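Long-range contacts in hypothetical conserved protein GK1056 (Geobacillus kaustophilus, PDB 2PQ0), which is of unknown specific function but probably acts as a magnesium-dependent phosphatase of the haloacid dehalogenase-like family: residues L15-Q20 with P241-G246; G36-I41 with I59-S64; M123-F128 with V168-V173. One frame throughout, in Å; residues are numbered along the deposited sequence.

Interaction 1 (L15-Q20 with P241-G246); sequences LDEQKQ and PVDKEG
Val242 sets both of its methyl groups against the backbone of Leu15 and Asp16, and the contact is built mainly on this one buried side chain. A chi1 of 61° sets CG1 between the backbone N and the carbonyl carbon and leaves CG2 anti to N, which spreads the fork along the facing backbone. Val242 CG1 lies 3.7 Å from Asp16 CA, while Val242 CG2 comes 3.6 Å from the carbonyl oxygen Leu15 O. Glu17, bent at chi2, runs alongside the valine the other way, with Glu17 OE1 3.8 Å from Val242 CG1. Its other oxygen, Glu17 OE2, meets the methylene Asp243 CB at 3.7 Å. An alanine in place of Val242 would probably open a gap against Asp16 and leave the chain of Glu17 with little to lean on.

Electrostatics do not help here. No hydrogen bond joins the segments, and Glu17 OE1 stands 4.1 Å from Asp243 OD1 with the two carboxylate planes 86° apart; both residues are exposed, so solvent probably softens the repulsion.

What shapes the loop is internal hydrogen bonding. Residues 16-19 form a type I turn, and Gln20 N donates to Asp16 OD2 over 2.8 Å in a nearly straight bond (170° at the hydrogen) that arrives from above the carboxylate plane. Gln18 N adds a weak bond to the same oxygen.

Further along the turn, Lys19 reaches a salt bridge with Asp11 in the DxDGT signature sequence. The arrangement belongs to the Rossmann-like core of the haloacid dehalogenase fold: the loop after the short helix 10-14 leans on the connection from edge strand 237-239 to the last helix, 246-253.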
# COMPACT_ATOMS: atom_id res chain seq x y z
N LEU A 15 7.16 -9.63 -3.32
CA LEU A 15 7.68 -9.64 -4.68
C LEU A 15 9.14 -9.20 -4.69
O LEU A 15 9.55 -8.38 -3.87
CB LEU A 15 6.85 -8.70 -5.56
CG LEU A 15 5.36 -9.03 -5.64
CD1 LEU A 15 4.67 -8.01 -6.52
CD2 LEU A 15 5.17 -10.42 -6.19
N ASP A 16 9.92 -9.75 -5.62
CA ASP A 16 11.33 -9.38 -5.71
C ASP A 16 11.50 -8.15 -6.59
O ASP A 16 10.54 -7.44 -6.88
CB ASP A 16 12.16 -10.55 -6.25
CG ASP A 16 11.79 -10.92 -7.68
OD1 ASP A 16 12.19 -12.02 -8.12
OD2 ASP A 16 11.13 -10.12 -8.37
N GLU A 17 12.73 -7.90 -7.03
CA GLU A 17 13.01 -6.74 -7.86
C GLU A 17 12.40 -6.84 -9.26
O GLU A 17 12.13 -5.82 -9.90
CB GLU A 17 14.52 -6.52 -7.95
CG GLU A 17 15.20 -6.34 -6.59
CD GLU A 17 15.45 -7.66 -5.86
OE1 GLU A 17 14.86 -8.70 -6.24
OE2 GLU A 17 16.23 -7.65 -4.88
N GLN A 18 12.18 -8.06 -9.74
CA GLN A 18 11.57 -8.25 -11.05
C GLN A 18 10.06 -8.35 -10.90
O GLN A 18 9.33 -8.61 -11.87
CB GLN A 18 12.11 -9.53 -11.71
CG GLN A 18 13.55 -9.43 -12.20
CD GLN A 18 14.53 -9.12 -11.09
OE1 GLN A 18 14.63 -9.86 -10.11
NE2 GLN A 18 15.26 -8.02 -11.24
N LYS A 19 9.60 -8.12 -9.68
CA LYS A 19 8.19 -8.18 -9.33
C LYS A 19 7.62 -9.58 -9.48
O LYS A 19 6.44 -9.77 -9.78
CB LYS A 19 7.38 -7.17 -10.15
CG LYS A 19 7.75 -5.74 -9.80
CD LYS A 19 6.62 -4.78 -10.08
CE LYS A 19 6.96 -3.39 -9.56
NZ LYS A 19 7.30 -3.42 -8.10
N GLN A 20 8.48 -10.57 -9.26
CA GLN A 20 8.08 -11.97 -9.34
C GLN A 20 7.93 -12.53 -7.93
O GLN A 20 8.51 -12.00 -6.98
CB GLN A 20 9.10 -12.79 -10.12
CG GLN A 20 8.98 -12.64 -11.63
CD GLN A 20 7.56 -12.87 -12.12
OE1 GLN A 20 6.86 -11.93 -12.48
NE2 GLN A 20 7.13 -14.13 -12.12
N PRO A 241 17.73 -10.39 1.99
CA PRO A 241 16.93 -9.72 0.96
C PRO A 241 15.89 -10.66 0.36
O PRO A 241 16.02 -11.88 0.45
CB PRO A 241 17.99 -9.28 -0.06
CG PRO A 241 19.21 -9.08 0.78
CD PRO A 241 19.17 -10.29 1.69
N VAL A 242 14.85 -10.09 -0.26
CA VAL A 242 13.79 -10.88 -0.88
C VAL A 242 14.40 -11.83 -1.90
O VAL A 242 13.88 -12.91 -2.18
CB VAL A 242 12.77 -9.96 -1.61
CG1 VAL A 242 13.47 -9.18 -2.71
CG2 VAL A 242 11.64 -10.79 -2.19
N ASP A 243 15.52 -11.38 -2.45
CA ASP A 243 16.28 -12.08 -3.46
C ASP A 243 16.98 -13.33 -2.89
O ASP A 243 17.37 -14.22 -3.65
CB ASP A 243 17.31 -11.09 -4.02
CG ASP A 243 18.03 -11.62 -5.23
OD1 ASP A 243 17.35 -11.98 -6.21
OD2 ASP A 243 19.28 -11.65 -5.21
N LYS A 244 17.12 -13.39 -1.57
CA LYS A 244 17.79 -14.52 -0.94
C LYS A 244 16.95 -15.28 0.09
O LYS A 244 17.43 -15.59 1.18
CB LYS A 244 19.09 -14.05 -0.29
CG LYS A 244 20.07 -13.42 -1.27
CD LYS A 244 21.24 -12.80 -0.53
CE LYS A 244 22.11 -11.98 -1.46
NZ LYS A 244 23.13 -11.22 -0.68
N GLU A 245 15.71 -15.58 -0.27
CA GLU A 245 14.80 -16.32 0.60
C GLU A 245 14.54 -15.57 1.90
O GLU A 245 14.27 -16.18 2.94
CB GLU A 245 15.37 -17.70 0.92
CG GLU A 245 15.70 -18.56 -0.29
CD GLU A 245 16.00 -20.00 0.08
OE1 GLU A 245 16.79 -20.22 1.02
OE2 GLU A 245 15.46 -20.92 -0.57
N GLY A 246 14.60 -14.25 1.84
CA GLY A 246 14.37 -13.42 3.02
C GLY A 246 13.13 -13.74 3.84
O GLY A 246 13.22 -13.82 5.07

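Interaction 2 (G36-I41 with I59-S64); sequences GVYVAI and IDSFVS
Ile41 and Phe62 form a parallel beta bridge, their CA atoms 4.5 Å apart, where strand 38-42 meets strand 62-64. With helix 51-57 between them, these strands make a beta-alpha-beta unit of the Rossmann-like core. The firm backbone bond runs from Val63 N to Ile41 O, 2.7 Å with 162° at the hydrogen. Its companion, Ile41 N to Ser61 O, is weak at 3.3 Å, just where the segment 59-64 starts to diverge from its neighbour.

Beyond the bridge, Ile59 takes over with apolar packing. It lies roughly perpendicular to Val39 and Ile41: Ile59 CD1 touches Val39 CG1 at 3.6 Å, and Ile59 CG2 lies 4.0 Å from Ile41 CG1. Of the Phe62 side chain, it is CB that meets Ile41; chi1 of 55° swings the ring away, to an edge-to-face contact with Phe50.

Near the start of strand 38-42 the contact turns polar. Ser61 OG comes to the edge of the Tyr38 ring, near its plane, and donates to Tyr38 OH over 2.8 Å. Both hydroxyls are positioned by Glu73, whose OE2 bonds with Tyr38 OH and whose N bonds with Ser61 OG, so the pair is held from the turn after strand 69-72.

Outermost, strand 5-8 pairs with the other edge of strand 38-42 and helix 23-34 covers Val39. Where the two segments have spread apart, a water spans them, donating to Val39 O at 3.1 Å and to Asp60 OD1 at 3.2 Å.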
# COMPACT_ATOMS: atom_id res chain seq x y z
N GLY A 36 -1.38 -23.04 11.29
CA GLY A 36 -2.36 -22.26 12.03
C GLY A 36 -2.10 -20.77 12.14
O GLY A 36 -2.90 -20.05 12.75
N VAL A 37 -1.00 -20.29 11.56
CA VAL A 37 -0.68 -18.87 11.60
C VAL A 37 -1.46 -18.12 10.51
O VAL A 37 -1.44 -18.51 9.35
CB VAL A 37 0.83 -18.63 11.36
CG1 VAL A 37 1.13 -17.15 11.39
CG2 VAL A 37 1.63 -19.37 12.41
N TYR A 38 -2.13 -17.05 10.90
CA TYR A 38 -2.92 -16.25 9.97
C TYR A 38 -2.02 -15.40 9.06
O TYR A 38 -1.12 -14.71 9.55
CB TYR A 38 -3.86 -15.33 10.74
CG TYR A 38 -5.08 -14.92 9.96
CD1 TYR A 38 -6.15 -15.79 9.80
CD2 TYR A 38 -5.16 -13.66 9.36
CE1 TYR A 38 -7.29 -15.42 9.08
CE2 TYR A 38 -6.29 -13.28 8.63
CZ TYR A 38 -7.35 -14.17 8.50
OH TYR A 38 -8.48 -13.80 7.79
N VAL A 39 -2.28 -15.44 7.76
CA VAL A 39 -1.50 -14.67 6.79
C VAL A 39 -2.33 -13.54 6.20
O VAL A 39 -3.48 -13.75 5.79
CB VAL A 39 -1.01 -15.55 5.62
CG1 VAL A 39 -0.27 -14.69 4.61
CG2 VAL A 39 -0.10 -16.63 6.14
N ALA A 40 -1.75 -12.35 6.14
CA ALA A 40 -2.42 -11.18 5.59
C ALA A 40 -1.44 -10.21 4.95
O ALA A 40 -0.22 -10.39 5.01
CB ALA A 40 -3.20 -10.47 6.68
N ILE A 41 -1.98 -9.17 4.33
CA ILE A 41 -1.17 -8.16 3.67
C ILE A 41 -1.52 -6.77 4.19
O ILE A 41 -2.67 -6.49 4.52
CB ILE A 41 -1.38 -8.18 2.12
CG1 ILE A 41 -0.80 -9.48 1.54
CG2 ILE A 41 -0.73 -6.96 1.48
CD1 ILE A 41 -1.00 -9.63 0.04
N ILE A 59 -4.73 -15.05 -0.48
CA ILE A 59 -4.83 -14.16 0.68
C ILE A 59 -6.02 -13.24 0.47
O ILE A 59 -6.03 -12.46 -0.47
CB ILE A 59 -3.54 -13.31 0.81
CG1 ILE A 59 -2.36 -14.23 1.13
CG2 ILE A 59 -3.74 -12.19 1.84
CD1 ILE A 59 -1.04 -13.51 1.25
N ASP A 60 -7.03 -13.32 1.34
CA ASP A 60 -8.21 -12.48 1.18
C ASP A 60 -8.48 -11.53 2.35
O ASP A 60 -9.59 -11.03 2.52
CB ASP A 60 -9.44 -13.35 0.92
CG ASP A 60 -9.80 -14.23 2.10
OD1 ASP A 60 -8.87 -14.79 2.73
OD2 ASP A 60 -11.00 -14.37 2.39
N SER A 61 -7.45 -11.27 3.15
CA SER A 61 -7.56 -10.34 4.27
C SER A 61 -6.38 -9.39 4.13
O SER A 61 -5.24 -9.83 4.00
CB SER A 61 -7.48 -11.08 5.61
OG SER A 61 -8.62 -11.90 5.78
N PHE A 62 -6.66 -8.10 4.16
CA PHE A 62 -5.59 -7.14 3.95
C PHE A 62 -5.89 -5.70 4.33
O PHE A 62 -7.05 -5.28 4.42
CB PHE A 62 -5.18 -7.15 2.48
CG PHE A 62 -6.33 -6.92 1.52
CD1 PHE A 62 -7.01 -8.00 0.95
CD2 PHE A 62 -6.74 -5.63 1.20
CE1 PHE A 62 -8.08 -7.80 0.06
CE2 PHE A 62 -7.81 -5.41 0.31
CZ PHE A 62 -8.48 -6.50 -0.26
N VAL A 63 -4.83 -4.95 4.54
CA VAL A 63 -4.94 -3.54 4.83
C VAL A 63 -4.38 -2.88 3.57
O VAL A 63 -3.24 -3.15 3.19
CB VAL A 63 -4.10 -3.15 6.06
CG1 VAL A 63 -4.19 -1.66 6.30
CG2 VAL A 63 -4.59 -3.92 7.28
N SER A 64 -5.19 -2.07 2.90
CA SER A 64 -4.75 -1.41 1.69
C SER A 64 -4.91 0.11 1.81
O SER A 64 -5.55 0.59 2.75
CB SER A 64 -5.53 -1.92 0.48
OG SER A 64 -6.88 -1.48 0.51
O HOH W 1 -6.15 -14.53 4.41

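Interaction 3 (M123-F128 with V168-V173); sequences MASLKF and VRWHDV
Trp170 has its CG between the backbone N and the carbonyl carbon (chi1 60°), while in His171 the CG lies anti to N (chi1 -176°); together these torsions set two rings next to each other, facing Ser125 and Leu126 at the end of helix 117-125. That neighbouring strand residues both point at the helix follows from a classic beta bulge, in which Trp170 and His171 share one partner on strand 174-179. The site lies in the alpha/beta cap domain of this haloacid dehalogenase-like protein, where the helix end packs against the outer strand 165-171 of an antiparallel sheet.

Leu126 and Trp170 extend toward each other, and the leucine methyls reach the indole obliquely. Both methyls lie on one side of the indole plane, near the CZ3-CH2 end of the six-membered ring: Leu126 CD1 is 3.4 Å from Trp170 CZ3, and Leu126 CD2 is 3.7 Å from Trp170 CH2. Met123, present as selenomethionine, adds an oblique Met-aromatic contact, with SE 5.5 Å from the centroid of the six-membered ring of Trp170.

Ser125 OG touches both rings. It lies near the indole plane at the edge, 3.7 Å from Trp170 CZ3, and stands equally far, 3.7 Å, from His171 CD2. Neither is a hydrogen bond; this hydroxyl is bonded to Ser122 O one turn back. The helix itself closes in a Schellman motif at Lys127, with Phe128 N bonded to Met123 O.

A second shell holds the bulge. Arg169, salt-bridged to Glu155, donates from NH2 to His171 O at 2.8 Å, within the carbonyl plane. The imidazole is kept from turning by Val173 N, which donates to His171 ND1 in the ring plane, 2.9 Å long and 170° at the hydrogen.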
# COMPACT_ATOMS: atom_id res chain seq x y z
N MSE A 123 3.03 6.87 -15.79
CA MSE A 123 2.32 5.60 -15.67
C MSE A 123 3.06 4.48 -16.37
O MSE A 123 3.04 3.33 -15.93
CB MSE A 123 0.91 5.72 -16.24
CG MSE A 123 0.01 6.66 -15.45
SE MSE A 123 -0.09 6.22 -13.57
CE MSE A 123 -1.35 4.76 -13.68
N ALA A 124 3.74 4.81 -17.47
CA ALA A 124 4.46 3.79 -18.20
C ALA A 124 5.67 3.34 -17.39
O ALA A 124 6.11 2.19 -17.52
CB ALA A 124 4.90 4.33 -19.57
N SER A 125 6.21 4.23 -16.57
CA SER A 125 7.37 3.90 -15.74
C SER A 125 6.96 2.81 -14.76
O SER A 125 7.78 2.03 -14.29
CB SER A 125 7.89 5.15 -15.00
OG SER A 125 7.09 5.48 -13.88
N LEU A 126 5.66 2.78 -14.47
CA LEU A 126 5.06 1.79 -13.58
C LEU A 126 4.66 0.58 -14.41
O LEU A 126 4.19 -0.41 -13.87
CB LEU A 126 3.81 2.39 -12.93
CG LEU A 126 3.80 2.75 -11.44
CD1 LEU A 126 5.12 3.38 -11.03
CD2 LEU A 126 2.62 3.69 -11.19
N LYS A 127 4.83 0.69 -15.72
CA LYS A 127 4.46 -0.37 -16.65
C LYS A 127 2.94 -0.43 -16.80
O LYS A 127 2.34 -1.50 -16.94
CB LYS A 127 4.99 -1.71 -16.16
CG LYS A 127 6.48 -1.72 -15.91
CD LYS A 127 7.26 -1.51 -17.19
CE LYS A 127 8.72 -1.83 -16.98
NZ LYS A 127 9.42 -2.08 -18.28
N PHE A 128 2.32 0.75 -16.77
CA PHE A 128 0.87 0.86 -16.92
C PHE A 128 0.48 1.78 -18.07
O PHE A 128 1.15 2.77 -18.35
CB PHE A 128 0.22 1.36 -15.64
CG PHE A 128 -0.21 0.27 -14.72
CD1 PHE A 128 0.70 -0.36 -13.90
CD2 PHE A 128 -1.53 -0.18 -14.74
CE1 PHE A 128 0.32 -1.43 -13.10
CE2 PHE A 128 -1.92 -1.25 -13.95
CZ PHE A 128 -0.99 -1.88 -13.13
N VAL A 168 3.24 12.90 -1.74
CA VAL A 168 4.48 12.13 -1.79
C VAL A 168 4.83 11.89 -3.26
O VAL A 168 4.21 11.08 -3.94
CB VAL A 168 4.32 10.77 -1.07
CG1 VAL A 168 5.65 10.03 -1.06
CG2 VAL A 168 3.82 10.99 0.37
N ARG A 169 5.83 12.61 -3.75
CA ARG A 169 6.23 12.49 -5.15
C ARG A 169 6.94 11.18 -5.46
O ARG A 169 7.81 10.75 -4.71
CB ARG A 169 7.12 13.68 -5.53
CG ARG A 169 7.64 13.67 -6.95
CD ARG A 169 8.09 15.07 -7.33
NE ARG A 169 6.96 15.99 -7.33
CZ ARG A 169 6.10 16.14 -8.34
NH1 ARG A 169 5.10 17.00 -8.23
NH2 ARG A 169 6.27 15.45 -9.47
N TRP A 170 6.56 10.56 -6.58
CA TRP A 170 7.14 9.29 -7.00
C TRP A 170 7.67 9.36 -8.43
O TRP A 170 8.15 8.36 -8.97
CB TRP A 170 6.11 8.17 -6.92
CG TRP A 170 4.90 8.39 -7.78
CD1 TRP A 170 3.78 9.11 -7.46
CD2 TRP A 170 4.68 7.89 -9.11
NE1 TRP A 170 2.87 9.07 -8.49
CE2 TRP A 170 3.40 8.34 -9.52
CE3 TRP A 170 5.44 7.10 -9.99
CZ2 TRP A 170 2.86 8.02 -10.78
CZ3 TRP A 170 4.90 6.79 -11.25
CH2 TRP A 170 3.62 7.25 -11.62
N HIS A 171 7.59 10.53 -9.04
CA HIS A 171 8.06 10.70 -10.41
C HIS A 171 8.20 12.19 -10.70
O HIS A 171 7.56 13.03 -10.06
CB HIS A 171 7.06 10.03 -11.37
CG HIS A 171 7.49 10.05 -12.81
ND1 HIS A 171 7.49 11.19 -13.57
CD2 HIS A 171 7.96 9.06 -13.61
CE1 HIS A 171 7.94 10.91 -14.79
NE2 HIS A 171 8.23 9.62 -14.83
N ASP A 172 9.04 12.53 -11.67
CA ASP A 172 9.24 13.92 -12.05
C ASP A 172 7.92 14.65 -12.29
O ASP A 172 7.77 15.79 -11.85
CB ASP A 172 10.10 14.02 -13.30
CG ASP A 172 11.57 13.80 -13.01
OD1 ASP A 172 12.35 13.69 -13.98
OD2 ASP A 172 11.95 13.76 -11.82
N VAL A 173 6.98 14.01 -12.97
CA VAL A 173 5.70 14.66 -13.25
C VAL A 173 4.46 14.05 -12.59
O VAL A 173 3.36 14.19 -13.11
CB VAL A 173 5.44 14.75 -14.78
CG1 VAL A 173 6.51 15.63 -15.44
CG2 VAL A 173 5.42 13.36 -15.41

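How the interactions relate
Interaction 2 is the true core contact, joining adjacent parallel strands of the Rossmann-like sheet through backbone hydrogen bonds, buried aliphatic packing and a hydroxyl pair. Interaction 1 belongs to the same core domain but joins loops rather than strands; it is partly buried, has no hydrogen bond across it and puts a valine next to exposed acidic groups. Interaction 3 lies in the cap, at the surface, and relies on aromatic rings meeting a helix end. Centres of interactions 2 and 3 are about 28 Å apart, on opposite sides of the chain's centre. Along the sequence, interaction 1 encloses the other two, and its nearest atoms come within about 6 Å of interaction 3 without touching.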